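Local coordinates for galactose-binding-like protein (Bacteroides thetaiotaomicron, PDB 7M1B) that probably binds or processes a sugar at the bacterial cell surface as a SusE-like, galactose-binding-like protein, its exact activity remaining unsettled, at residues A[130-141]-A[155-166]. Sequence-based numbering, arbitrary orientation.
Sequences TTNGGRNYLIFD and HTEYTSVKNIGF
Asn132 holds its CG anti to the backbone N (chi1 179°), which carries the amide across to the 155-166 segment, where ND2 donates to Val161 O at 2.9 Å from above the carbonyl plane. The same ND2 gives a straighter bond to Asn136 O, meeting it in the carbonyl plane on a lone pair, while Asn132 OD1 accepts from Asn136 N, so three bonds fix the amide's rotation. With alanine in its place, Val161 O, Asn136 N and Asn136 O would probably lose these partners, and the type I turn from Asn132 to Arg135 its tie to Asn136. Arg135, bent at chi2 and chi3, lays its guanidinium face over Val161 CA, with a weak bond from NH2 to Ser160 OG.

Ile164 CD1 is the shared apolar contact: it sits 3.6 Å from Asn132 CB, 3.7 Å from Leu138 CD1 and, at the ring edge, 3.8 Å from Phe140 CZ. The ring of Phe166 turns its edge to the face of Phe140, with centroids 5.2 Å apart and planes at 62°. Thr156 OG1 donates to Asp141 OD1 (2.9 Å), whose other oxygen, OD2, forms a salt bridge with Arg183.

In two antiparallel pairings, Thr130 and Ile164 exchange backbone bonds, and strands 138-141 and 155-159 do so at Leu138-Thr159 and Phe140-Glu157. Strands 125-131 and 163-168 belong to one sheet, the hairpin 138-144/155-159 to another; the axes of 138-141 and 163-166 approach to 10.8 Å, crossing at -30°, and Ile164, Phe140, Leu138 and Phe166 pack between them, as is characteristic of a two-sheet beta sandwich.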
loop_
_atom_site.group_PDB
_atom_site.type_symbol
_atom_site.label_atom_id
_atom_site.label_comp_id
_atom_site.label_asym_id
_atom_site.label_seq_id
_atom_site.Cartn_x
_atom_site.Cartn_y
_atom_site.Cartn_z
ATOM N N THR A 130 11.045 -3.046 17.920
ATOM C CA THR A 130 12.180 -2.856 18.834
ATOM C C THR A 130 13.463 -3.184 18.102
ATOM O O THR A 130 13.396 -3.518 16.919
ATOM C CB THR A 130 11.965 -3.563 20.179
ATOM O OG1 THR A 130 12.898 -3.018 21.112
ATOM C CG2 THR A 130 12.079 -5.066 20.073
ATOM N N THR A 131 14.592 -3.090 18.830
ATOM C CA THR A 131 15.913 -3.312 18.244
ATOM C C THR A 131 16.597 -4.536 18.843
ATOM O O THR A 131 16.392 -4.933 20.006
ATOM C CB THR A 131 16.778 -2.047 18.332
ATOM O OG1 THR A 131 18.013 -2.278 17.646
ATOM C CG2 THR A 131 17.053 -1.681 19.774
ATOM N N ASN A 132 17.443 -5.135 18.014
ATOM C CA ASN A 132 18.030 -6.431 18.315
ATOM C C ASN A 132 19.285 -6.548 17.461
ATOM O O ASN A 132 19.380 -7.445 16.622
ATOM C CB ASN A 132 16.992 -7.521 18.015
ATOM C CG ASN A 132 17.443 -8.948 18.247
ATOM O OD1 ASN A 132 18.280 -9.199 19.123
ATOM N ND2 ASN A 132 16.851 -9.885 17.494
ATOM N N GLY A 133 20.234 -5.620 17.673
ATOM C CA GLY A 133 21.439 -5.510 16.848
ATOM C C GLY A 133 22.300 -6.779 16.849
ATOM O O GLY A 133 23.163 -6.979 15.942
ATOM N N GLY A 134 22.137 -7.625 17.876
ATOM C CA GLY A 134 22.804 -8.917 17.939
ATOM C C GLY A 134 22.135 -10.053 17.152
ATOM O O GLY A 134 22.794 -11.102 17.028
ATOM N N ARG A 135 20.901 -9.869 16.642
ATOM C CA ARG A 135 20.175 -10.947 15.965
ATOM C C ARG A 135 20.029 -12.142 16.919
ATOM O O ARG A 135 20.515 -13.368 16.668
ATOM C CB ARG A 135 20.834 -11.283 14.619
ATOM C CG ARG A 135 21.095 -10.098 13.689
ATOM C CD ARG A 135 19.846 -10.053 12.725
ATOM N NE ARG A 135 19.327 -11.397 12.563
ATOM C CZ ARG A 135 18.718 -11.881 11.470
ATOM N NH1 ARG A 135 18.582 -11.146 10.364
ATOM N NH2 ARG A 135 18.207 -13.099 11.513
ATOM N N ASN A 136 19.582 -11.773 18.137
ATOM C CA ASN A 136 19.349 -12.815 19.116
ATOM C C ASN A 136 17.910 -13.257 18.938
ATOM O O ASN A 136 17.078 -12.574 18.330
ATOM C CB ASN A 136 19.602 -12.346 20.547
ATOM C CG ASN A 136 21.080 -12.082 20.754
ATOM O OD1 ASN A 136 21.513 -10.927 20.696
ATOM N ND2 ASN A 136 21.843 -13.163 20.866
ATOM N N TYR A 137 17.626 -14.401 19.527
ATOM C CA TYR A 137 16.337 -15.051 19.392
ATOM C C TYR A 137 15.457 -14.668 20.570
ATOM O O TYR A 137 15.734 -14.957 21.707
ATOM C CB TYR A 137 16.481 -16.556 19.192
ATOM C CG TYR A 137 15.231 -17.363 18.924
ATOM C CD1 TYR A 137 14.767 -17.533 17.625
ATOM C CD2 TYR A 137 14.517 -17.966 19.949
ATOM C CE1 TYR A 137 13.621 -18.267 17.348
ATOM C CE2 TYR A 137 13.386 -18.727 19.688
ATOM C CZ TYR A 137 12.954 -18.911 18.385
ATOM O OH TYR A 137 11.794 -19.619 18.144
ATOM N N LEU A 138 14.406 -13.886 20.285
ATOM C CA LEU A 138 13.555 -13.272 21.297
ATOM C C LEU A 138 12.145 -13.836 21.077
ATOM O O LEU A 138 11.923 -14.349 19.967
ATOM C CB LEU A 138 13.626 -11.736 21.129
ATOM C CG LEU A 138 15.015 -11.105 21.368
ATOM C CD1 LEU A 138 14.956 -9.614 20.997
ATOM C CD2 LEU A 138 15.469 -11.265 22.836
ATOM N N ILE A 139 11.356 -13.905 22.162
ATOM C CA ILE A 139 9.947 -14.373 22.172
ATOM C C ILE A 139 9.103 -13.270 22.800
ATOM O O ILE A 139 9.328 -12.872 23.952
ATOM C CB ILE A 139 9.882 -15.692 22.992
ATOM C CG1 ILE A 139 11.106 -16.580 22.736
ATOM C CG2 ILE A 139 8.569 -16.470 22.713
ATOM C CD1 ILE A 139 11.132 -17.220 21.363
ATOM N N PHE A 140 8.165 -12.763 22.005
ATOM C CA PHE A 140 7.340 -11.693 22.522
ATOM C C PHE A 140 5.970 -12.256 22.866
ATOM O O PHE A 140 5.345 -12.864 22.003
ATOM C CB PHE A 140 7.219 -10.612 21.452
ATOM C CG PHE A 140 8.486 -9.837 21.165
ATOM C CD1 PHE A 140 9.524 -10.398 20.416
ATOM C CD2 PHE A 140 8.654 -8.540 21.642
ATOM C CE1 PHE A 140 10.664 -9.661 20.118
ATOM C CE2 PHE A 140 9.785 -7.794 21.331
ATOM C CZ PHE A 140 10.784 -8.347 20.565
ATOM N N ASP A 141 5.535 -12.078 24.123
ATOM C CA ASP A 141 4.210 -12.547 24.522
ATOM C C ASP A 141 3.331 -11.312 24.679
ATOM O O ASP A 141 3.640 -10.454 25.514
ATOM C CB ASP A 141 4.245 -13.283 25.870
ATOM C CG ASP A 141 4.897 -14.649 25.771
ATOM O OD1 ASP A 141 4.545 -15.392 24.810
ATOM O OD2 ASP A 141 5.772 -14.951 26.635
ATOM N N HIS A 155 -1.013 -13.342 21.310
ATOM C CA HIS A 155 -0.009 -13.587 20.288
ATOM C C HIS A 155 1.352 -13.747 20.954
ATOM O O HIS A 155 1.646 -13.047 21.928
ATOM C CB HIS A 155 0.092 -12.400 19.326
ATOM C CG HIS A 155 1.150 -12.567 18.286
ATOM N ND1 HIS A 155 0.913 -13.353 17.168
ATOM C CD2 HIS A 155 2.465 -12.084 18.218
ATOM C CE1 HIS A 155 2.021 -13.338 16.420
ATOM N NE2 HIS A 155 2.962 -12.537 17.020
ATOM N N THR A 156 2.139 -14.626 20.331
ATOM C CA THR A 156 3.555 -14.812 20.615
ATOM C C THR A 156 4.340 -14.728 19.307
ATOM O O THR A 156 4.071 -15.480 18.354
ATOM C CB THR A 156 3.830 -16.106 21.390
ATOM O OG1 THR A 156 2.964 -16.086 22.529
ATOM C CG2 THR A 156 5.276 -16.150 21.828
ATOM N N GLU A 157 5.273 -13.767 19.252
ATOM C CA GLU A 157 6.188 -13.613 18.121
ATOM C C GLU A 157 7.534 -14.251 18.414
ATOM O O GLU A 157 8.176 -14.055 19.512
ATOM C CB GLU A 157 6.361 -12.112 17.798
ATOM C CG GLU A 157 7.089 -11.823 16.497
ATOM C CD GLU A 157 6.300 -12.120 15.236
ATOM O OE1 GLU A 157 5.140 -12.546 15.409
ATOM O OE2 GLU A 157 6.861 -11.924 14.090
ATOM N N TYR A 158 8.067 -14.962 17.400
ATOM C CA TYR A 158 9.358 -15.630 17.523
ATOM C C TYR A 158 10.291 -15.152 16.415
ATOM O O TYR A 158 10.080 -15.484 15.245
ATOM C CB TYR A 158 9.212 -17.155 17.388
ATOM C CG TYR A 158 8.315 -17.814 18.403
ATOM C CD1 TYR A 158 6.963 -18.001 18.157
ATOM C CD2 TYR A 158 8.842 -18.326 19.578
ATOM C CE1 TYR A 158 6.141 -18.633 19.082
ATOM C CE2 TYR A 158 8.040 -18.965 20.509
ATOM C CZ TYR A 158 6.686 -19.118 20.263
ATOM O OH TYR A 158 5.907 -19.754 21.193
ATOM N N THR A 159 11.325 -14.360 16.785
ATOM C CA THR A 159 12.009 -13.587 15.769
ATOM C C THR A 159 13.482 -13.458 16.156
ATOM O O THR A 159 13.833 -13.425 17.338
ATOM C CB THR A 159 11.314 -12.211 15.600
ATOM O OG1 THR A 159 11.983 -11.458 14.574
ATOM C CG2 THR A 159 11.340 -11.399 16.874
ATOM N N SER A 160 14.382 -13.391 15.138
ATOM C CA SER A 160 15.699 -12.875 15.506
ATOM C C SER A 160 16.148 -11.718 14.603
ATOM O O SER A 160 17.343 -11.407 14.566
ATOM C CB SER A 160 16.713 -14.043 15.517
ATOM O OG SER A 160 16.818 -14.548 14.178
ATOM N N VAL A 161 15.221 -11.036 13.892
ATOM C CA VAL A 161 15.701 -9.990 12.992
ATOM C C VAL A 161 16.269 -8.816 13.803
ATOM O O VAL A 161 15.988 -8.702 15.019
ATOM C CB VAL A 161 14.639 -9.572 11.954
ATOM C CG1 VAL A 161 14.268 -10.755 11.063
ATOM C CG2 VAL A 161 13.414 -8.946 12.615
ATOM N N LYS A 162 17.109 -7.985 13.147
ATOM C CA LYS A 162 17.701 -6.805 13.769
ATOM C C LYS A 162 16.650 -5.753 14.067
ATOM O O LYS A 162 16.650 -5.172 15.160
ATOM C CB LYS A 162 18.813 -6.183 12.919
ATOM C CG LYS A 162 19.366 -4.872 13.478
ATOM C CD LYS A 162 20.734 -4.503 12.958
ATOM C CE LYS A 162 21.235 -3.183 13.557
ATOM N NZ LYS A 162 22.348 -2.637 12.722
ATOM N N ASN A 163 15.786 -5.471 13.073
ATOM C CA ASN A 163 14.762 -4.445 13.183
ATOM C C ASN A 163 13.438 -5.180 13.321
ATOM O O ASN A 163 12.868 -5.605 12.309
ATOM C CB ASN A 163 14.823 -3.497 11.982
ATOM C CG ASN A 163 16.037 -2.583 11.993
ATOM O OD1 ASN A 163 16.833 -2.607 11.056
ATOM N ND2 ASN A 163 16.206 -1.782 13.047
ATOM N N ILE A 164 13.027 -5.400 14.572
ATOM C CA ILE A 164 11.898 -6.271 14.897
ATOM C C ILE A 164 10.665 -5.437 14.652
ATOM O O ILE A 164 10.690 -4.321 15.087
ATOM C CB ILE A 164 11.977 -6.744 16.354
ATOM C CG1 ILE A 164 13.161 -7.746 16.484
ATOM C CG2 ILE A 164 10.684 -7.363 16.858
ATOM C CD1 ILE A 164 13.480 -8.153 17.917
ATOM N N GLY A 165 9.676 -6.000 13.987
ATOM C CA GLY A 165 8.408 -5.291 13.739
ATOM C C GLY A 165 7.320 -6.321 13.426
ATOM O O GLY A 165 7.508 -7.164 12.546
ATOM N N PHE A 166 6.222 -6.323 14.179
ATOM C CA PHE A 166 5.164 -7.303 13.928
ATOM C C PHE A 166 3.845 -6.723 14.402
ATOM O O PHE A 166 3.883 -5.778 15.187
ATOM C CB PHE A 166 5.425 -8.662 14.595
ATOM C CG PHE A 166 5.581 -8.626 16.108
ATOM C CD1 PHE A 166 6.767 -8.189 16.701
ATOM C CD2 PHE A 166 4.526 -9.008 16.935
ATOM C CE1 PHE A 166 6.879 -8.150 18.091
ATOM C CE2 PHE A 166 4.627 -8.930 18.316
ATOM C CZ PHE A 166 5.820 -8.530 18.896
#